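Local coordinates for Mab-21 domain-containing protein (Tribolium castaneum, PDB 7LT2), which senses double-stranded RNA and then joins ATP and GTP into the cyclic dinucleotide messenger 2',3'-cGAMP in innate immune signalling, at residues T131-T134 with L135-M138; V233-Q236 with G237-W240. One frame throughout, in Å; residues are numbered along the deposited sequence.

Both contacts are local and lie in the nucleotidyltransferase domain, one after the other along the chain, neither nested nor crossed. Contact 1 is the first two turns of helix 131-147 and closes no loop beyond the helical turn. The chain then runs through several strands of the sheet, among them 188-200 and 222-225, before contact 2 forms the turn that leads into strand 240-243. The two meet in space, their centres about 13 Å apart. Thr131 N lies 2.8 Å from Gly237 O, a probable hydrogen bond, and Trp240 of contact 2 packs on Thr131 and Thr134. The start of the helix is thus tied to the turn before strand 240-243.

Contact 1: residues T131-T134 with L135-M138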
ATOM      1  N   THR A 131      -8.156 -17.572  -3.173  1.00 22.55           N
ATOM      2  CA  THR A 131      -6.966 -16.797  -2.824  1.00 20.06           C
ATOM      3  C   THR A 131      -5.735 -17.686  -2.705  1.00 18.86           C
ATOM      4  O   THR A 131      -4.658 -17.329  -3.193  1.00 20.78           O
ATOM      5  CB  THR A 131      -7.186 -16.029  -1.519  1.00 20.94           C
ATOM      6  OG1 THR A 131      -7.505 -16.944  -0.465  1.00 22.49           O
ATOM      7  CG2 THR A 131      -8.304 -15.019  -1.664  1.00 21.73           C
ATOM      8  N   GLY A 132      -5.869 -18.841  -2.052  1.00 22.84           N
ATOM      9  CA  GLY A 132      -4.724 -19.722  -1.894  1.00 26.43           C
ATOM     10  C   GLY A 132      -4.199 -20.245  -3.217  1.00 23.19           C
ATOM     11  O   GLY A 132      -2.988 -20.277  -3.446  1.00 22.35           O
ATOM     12  N   LYS A 133      -5.104 -20.658  -4.110  1.00 17.83           N
ATOM     13  CA  LYS A 133      -4.671 -21.140  -5.418  1.00 18.43           C
ATOM     14  C   LYS A 133      -3.976 -20.037  -6.203  1.00 15.88           C
ATOM     15  O   LYS A 133      -2.945 -20.278  -6.839  1.00 20.06           O
ATOM     16  CB  LYS A 133      -5.864 -21.689  -6.201  1.00 19.64           C
ATOM     17  CG  LYS A 133      -6.544 -22.868  -5.514  1.00 24.08           C
ATOM     18  CD  LYS A 133      -7.612 -23.495  -6.390  1.00 27.75           C
ATOM     19  CE  LYS A 133      -6.993 -24.341  -7.487  1.00 31.52           C
ATOM     20  NZ  LYS A 133      -7.969 -25.300  -8.109  1.00 26.01           N
ATOM     21  N   THR A 134      -4.526 -18.819  -6.161  1.00 21.71           N
ATOM     22  CA  THR A 134      -3.914 -17.687  -6.855  1.00 20.33           C
ATOM     23  C   THR A 134      -2.510 -17.413  -6.325  1.00 17.84           C
ATOM     24  O   THR A 134      -1.572 -17.191  -7.100  1.00 18.62           O
ATOM     25  CB  THR A 134      -4.794 -16.438  -6.703  1.00 19.83           C
ATOM     26  OG1 THR A 134      -6.088 -16.681  -7.268  1.00 20.61           O
ATOM     27  CG2 THR A 134      -4.162 -15.235  -7.410  1.00 20.35           C
ATOM     28  N   LEU A 135      -2.350 -17.404  -5.002  1.00 17.12           N
ATOM     29  CA  LEU A 135      -1.039 -17.130  -4.424  1.00 19.57           C
ATOM     30  C   LEU A 135      -0.037 -18.226  -4.776  1.00 19.46           C
ATOM     31  O   LEU A 135       1.129 -17.938  -5.077  1.00 19.62           O
ATOM     32  CB  LEU A 135      -1.162 -16.963  -2.909  1.00 20.84           C
ATOM     33  CG  LEU A 135      -1.840 -15.669  -2.442  1.00 21.70           C
ATOM     34  CD1 LEU A 135      -2.309 -15.793  -0.997  1.00 24.05           C
ATOM     35  CD2 LEU A 135      -0.891 -14.483  -2.585  1.00 22.02           C
ATOM     36  N   ARG A 136      -0.474 -19.488  -4.758  1.00 20.87           N
ATOM     37  CA  ARG A 136       0.426 -20.581  -5.117  1.00 20.14           C
ATOM     38  C   ARG A 136       0.827 -20.504  -6.584  1.00 18.36           C
ATOM     39  O   ARG A 136       1.978 -20.791  -6.935  1.00 20.79           O
ATOM     40  CB  ARG A 136      -0.225 -21.930  -4.807  1.00 21.05           C
ATOM     41  CG  ARG A 136      -0.391 -22.181  -3.325  1.00 27.60           C
ATOM     42  CD  ARG A 136      -0.720 -23.633  -3.026  1.00 38.39           C
ATOM     43  NE  ARG A 136      -2.053 -23.997  -3.487  1.00 39.10           N
ATOM     44  CZ  ARG A 136      -3.167 -23.773  -2.804  1.00 42.48           C
ATOM     45  NH1 ARG A 136      -3.148 -23.161  -1.631  1.00 37.42           N
ATOM     46  NH2 ARG A 136      -4.329 -24.177  -3.308  1.00 47.08           N
ATOM     47  N   TRP A 137      -0.108 -20.109  -7.451  1.00 17.08           N
ATOM     48  CA  TRP A 137       0.201 -19.979  -8.870  1.00 20.89           C
ATOM     49  C   TRP A 137       1.242 -18.895  -9.107  1.00 18.37           C
ATOM     50  O   TRP A 137       2.194 -19.096  -9.871  1.00 18.86           O
ATOM     51  CB  TRP A 137      -1.079 -19.681  -9.648  1.00 21.98           C
ATOM     52  CG  TRP A 137      -0.886 -19.453 -11.112  1.00 19.75           C
ATOM     53  CD1 TRP A 137      -0.794 -20.405 -12.083  1.00 20.85           C
ATOM     54  CD2 TRP A 137      -0.793 -18.190 -11.775  1.00 20.43           C
ATOM     55  NE1 TRP A 137      -0.640 -19.811 -13.316  1.00 18.47           N
ATOM     56  CE2 TRP A 137      -0.640 -18.451 -13.152  1.00 19.89           C
ATOM     57  CE3 TRP A 137      -0.831 -16.863 -11.341  1.00 18.13           C
ATOM     58  CZ2 TRP A 137      -0.515 -17.434 -14.096  1.00 21.03           C
ATOM     59  CZ3 TRP A 137      -0.704 -15.853 -12.279  1.00 21.52           C
ATOM     60  CH2 TRP A 137      -0.550 -16.145 -13.642  1.00 19.41           C
ATOM     61  N   MET A 138       1.087 -17.742  -8.452  1.00 16.47           N
ATOM     62  CA  MET A 138       2.047 -16.659  -8.643  1.00 16.20           C
ATOM     63  C   MET A 138       3.413 -17.020  -8.065  1.00 18.11           C
ATOM     64  O   MET A 138       4.445 -16.732  -8.679  1.00 19.12           O
ATOM     65  CB  MET A 138       1.513 -15.370  -8.011  1.00 18.31           C
ATOM     66  CG  MET A 138       2.456 -14.184  -8.123  1.00 17.53           C
ATOM     67  SD  MET A 138       2.827 -13.742  -9.838  1.00 20.53           S
ATOM     68  CE  MET A 138       1.271 -13.031 -10.357  1.00 22.79           C
TER
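Leu135 N bonds back to Thr131 O at 2.9 Å in the opening of helix 131-147, and the isobutyl group lies against the same oxygen, Leu135 CG 3.4 Å from Thr131 O. With CG turned beside its own backbone N (chi1 -72°), Leu135 leans toward the start of the helix, where it also meets Pro226. Thr134 accepts from Met138 N through its carbonyl O at 3.0 Å, while its OG1 is held by Asp130 O one turn back. Its CB and CG2 lie close to the backbone of Leu135, and the side chain packs on Trp240 and on strand 188-200. On the solvent side Arg136 folds back, bent at chi3 (-69°), and lays one guanidinium face over Gly132 O and Lys133 N, both toward the rim of the group. Its NH2 comes 3.4 Å from Lys133 CG, whereas Lys133 NZ turns away to the carbonyls of Lys120 and Leu123, 6.1 Å from Arg136 NH2. Asp130 OD1 accepts a hydrogen bond from Lys133 N in the first turn. The i to i+4 backbone bonds are those of the first turns of an alpha-helix, here packed on strand 188-200 of the nucleotidyltransferase sheet.

Contact 2: residues V233-Q236 with G237-W240; sequences VNPQ and GRYW
Apolar contacts begin with Val233 and Tyr239, which cross at about a right angle. Val233 CG1 comes 3.4 Å from Tyr239 CZ, and Val233 CB lies over one face of the phenol, toward its rim. The methyl CG1 reaches the ring because it stands roughly opposite the backbone N (chi1 -153°). Pro235, preceded by a cis peptide bond, touches the same tyrosine more loosely, its CD 4.2 Å from Tyr239 CE1. On another flank the pyrrolidine meets Arg238: Pro235 CG is 3.5 Å from Arg238 CD and lies over one face of the guanidinium. The arginine chain runs extended from CG to NE across the proline, and beyond it the charged end makes cation-pi contacts with Phe128 and Trp97.

Polar groups meet the tyrosine around its edge. Pro235 O lies in the ring plane, 3.6 Å from Tyr239 CE1, and Asn234 O is 3.3 Å from Tyr239 OH. The hydroxyl is hydrogen-bonded to Asn91 OD1, which holds the far end of the side chain in place. Rotation of the ring is limited instead by its neighbours, Val233 over one face, Pro235 O at the edge and Trp97 edge-to-face.

The backbone makes a turn here. Pro235 to Arg238 form a type II beta turn, with Gly237 at its third position, where the positive phi of 93° is one that glycine adopts readily. Beyond the turn Trp240 opens strand 240-243, and the next residue, Ser241, probably contributes to GTP binding. A type II turn whose first residue is a cis-proline and whose third is glycine thus leads the loop from strand 222-225 into strand 240-243 of the nucleotidyltransferase sheet.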
ATOM      1  N   VAL A 233     -12.464 -17.940   8.777  1.00 50.72           N
ATOM      2  CA  VAL A 233     -13.741 -17.829   8.082  1.00 50.56           C
ATOM      3  C   VAL A 233     -13.905 -19.048   7.182  1.00 45.25           C
ATOM      4  O   VAL A 233     -12.938 -19.729   6.833  1.00 53.11           O
ATOM      5  CB  VAL A 233     -13.869 -16.526   7.252  1.00 53.06           C
ATOM      6  CG1 VAL A 233     -15.332 -16.130   7.109  1.00 51.99           C
ATOM      7  CG2 VAL A 233     -13.073 -15.388   7.880  1.00 50.37           C
ATOM      8  N   ASN A 234     -15.155 -19.325   6.815  1.00 43.48           N
ATOM      9  CA  ASN A 234     -15.500 -20.453   5.963  1.00 50.84           C
ATOM     10  C   ASN A 234     -16.514 -19.976   4.931  1.00 49.11           C
ATOM     11  O   ASN A 234     -17.441 -19.229   5.281  1.00 51.47           O
ATOM     12  CB  ASN A 234     -16.083 -21.617   6.777  1.00 54.50           C
ATOM     13  CG  ASN A 234     -16.387 -22.833   5.924  1.00 58.34           C
ATOM     14  OD1 ASN A 234     -17.472 -22.951   5.352  1.00 56.55           O
ATOM     15  ND2 ASN A 234     -15.424 -23.746   5.830  1.00 59.98           N
ATOM     16  N   PRO A 235     -16.378 -20.388   3.659  1.00 46.50           N
ATOM     17  CA  PRO A 235     -15.364 -21.301   3.116  1.00 47.31           C
ATOM     18  C   PRO A 235     -13.974 -20.691   2.952  1.00 49.39           C
ATOM     19  O   PRO A 235     -13.819 -19.523   2.585  1.00 40.23           O
ATOM     20  CB  PRO A 235     -15.938 -21.683   1.750  1.00 47.07           C
ATOM     21  CG  PRO A 235     -16.772 -20.532   1.368  1.00 45.03           C
ATOM     22  CD  PRO A 235     -17.373 -20.016   2.639  1.00 50.53           C
ATOM     23  N   GLN A 236     -12.970 -21.518   3.226  1.00 50.26           N
ATOM     24  CA  GLN A 236     -11.580 -21.096   3.144  1.00 43.53           C
ATOM     25  C   GLN A 236     -11.210 -20.768   1.702  1.00 43.26           C
ATOM     26  O   GLN A 236     -11.524 -21.528   0.780  1.00 41.55           O
ATOM     27  CB  GLN A 236     -10.681 -22.202   3.696  1.00 53.84           C
ATOM     28  CG  GLN A 236      -9.209 -21.856   3.819  1.00 56.65           C
ATOM     29  CD  GLN A 236      -8.437 -22.924   4.574  1.00 64.64           C
ATOM     30  OE1 GLN A 236      -8.690 -23.172   5.754  1.00 71.28           O
ATOM     31  NE2 GLN A 236      -7.497 -23.571   3.894  1.00 64.17           N
ATOM     32  N   GLY A 237     -10.557 -19.623   1.507  1.00 30.53           N
ATOM     33  CA  GLY A 237     -10.034 -19.243   0.210  1.00 26.94           C
ATOM     34  C   GLY A 237     -10.943 -18.385  -0.644  1.00 27.94           C
ATOM     35  O   GLY A 237     -10.472 -17.823  -1.643  1.00 25.60           O
ATOM     36  N   ARG A 238     -12.223 -18.255  -0.291  1.00 24.06           N
ATOM     37  CA  ARG A 238     -13.152 -17.487  -1.113  1.00 25.35           C
ATOM     38  C   ARG A 238     -13.120 -15.990  -0.841  1.00 23.21           C
ATOM     39  O   ARG A 238     -13.627 -15.221  -1.663  1.00 24.73           O
ATOM     40  CB  ARG A 238     -14.585 -17.969  -0.903  1.00 28.69           C
ATOM     41  CG  ARG A 238     -14.991 -19.115  -1.783  1.00 34.52           C
ATOM     42  CD  ARG A 238     -16.497 -19.211  -1.826  1.00 38.11           C
ATOM     43  NE  ARG A 238     -16.938 -20.529  -2.257  1.00 38.30           N
ATOM     44  CZ  ARG A 238     -18.192 -20.947  -2.205  1.00 40.77           C
ATOM     45  NH1 ARG A 238     -19.158 -20.174  -1.734  1.00 36.53           N
ATOM     46  NH2 ARG A 238     -18.487 -22.169  -2.637  1.00 45.76           N
ATOM     47  N   TYR A 239     -12.568 -15.560   0.291  1.00 26.26           N
ATOM     48  CA  TYR A 239     -12.686 -14.174   0.730  1.00 25.47           C
ATOM     49  C   TYR A 239     -11.525 -13.347   0.193  1.00 24.08           C
ATOM     50  O   TYR A 239     -10.362 -13.604   0.526  1.00 25.87           O
ATOM     51  CB  TYR A 239     -12.742 -14.094   2.256  1.00 23.49           C
ATOM     52  CG  TYR A 239     -14.031 -14.611   2.845  1.00 32.74           C
ATOM     53  CD1 TYR A 239     -14.228 -15.970   3.033  1.00 27.72           C
ATOM     54  CD2 TYR A 239     -15.054 -13.742   3.214  1.00 30.48           C
ATOM     55  CE1 TYR A 239     -15.405 -16.458   3.575  1.00 32.58           C
ATOM     56  CE2 TYR A 239     -16.239 -14.220   3.761  1.00 29.13           C
ATOM     57  CZ  TYR A 239     -16.406 -15.583   3.934  1.00 31.10           C
ATOM     58  OH  TYR A 239     -17.575 -16.080   4.474  1.00 37.57           O
ATOM     59  N   TRP A 240     -11.848 -12.347  -0.623  1.00 20.02           N
ATOM     60  CA  TRP A 240     -10.881 -11.417  -1.185  1.00 20.09           C
ATOM     61  C   TRP A 240     -11.074 -10.038  -0.571  1.00 21.38           C
ATOM     62  O   TRP A 240     -12.205  -9.637  -0.279  1.00 25.42           O
ATOM     63  CB  TRP A 240     -11.036 -11.324  -2.704  1.00 21.75           C
ATOM     64  CG  TRP A 240     -10.630 -12.566  -3.412  1.00 20.12           C
ATOM     65  CD1 TRP A 240     -11.306 -13.750  -3.444  1.00 20.91           C
ATOM     66  CD2 TRP A 240      -9.447 -12.757  -4.195  1.00 18.52           C
ATOM     67  NE1 TRP A 240     -10.619 -14.669  -4.196  1.00 21.88           N
ATOM     68  CE2 TRP A 240      -9.475 -14.087  -4.672  1.00 19.35           C
ATOM     69  CE3 TRP A 240      -8.368 -11.940  -4.538  1.00 20.52           C
ATOM     70  CZ2 TRP A 240      -8.462 -14.614  -5.472  1.00 19.99           C
ATOM     71  CZ3 TRP A 240      -7.365 -12.463  -5.339  1.00 21.36           C
ATOM     72  CH2 TRP A 240      -7.420 -13.789  -5.794  1.00 21.42           C
TER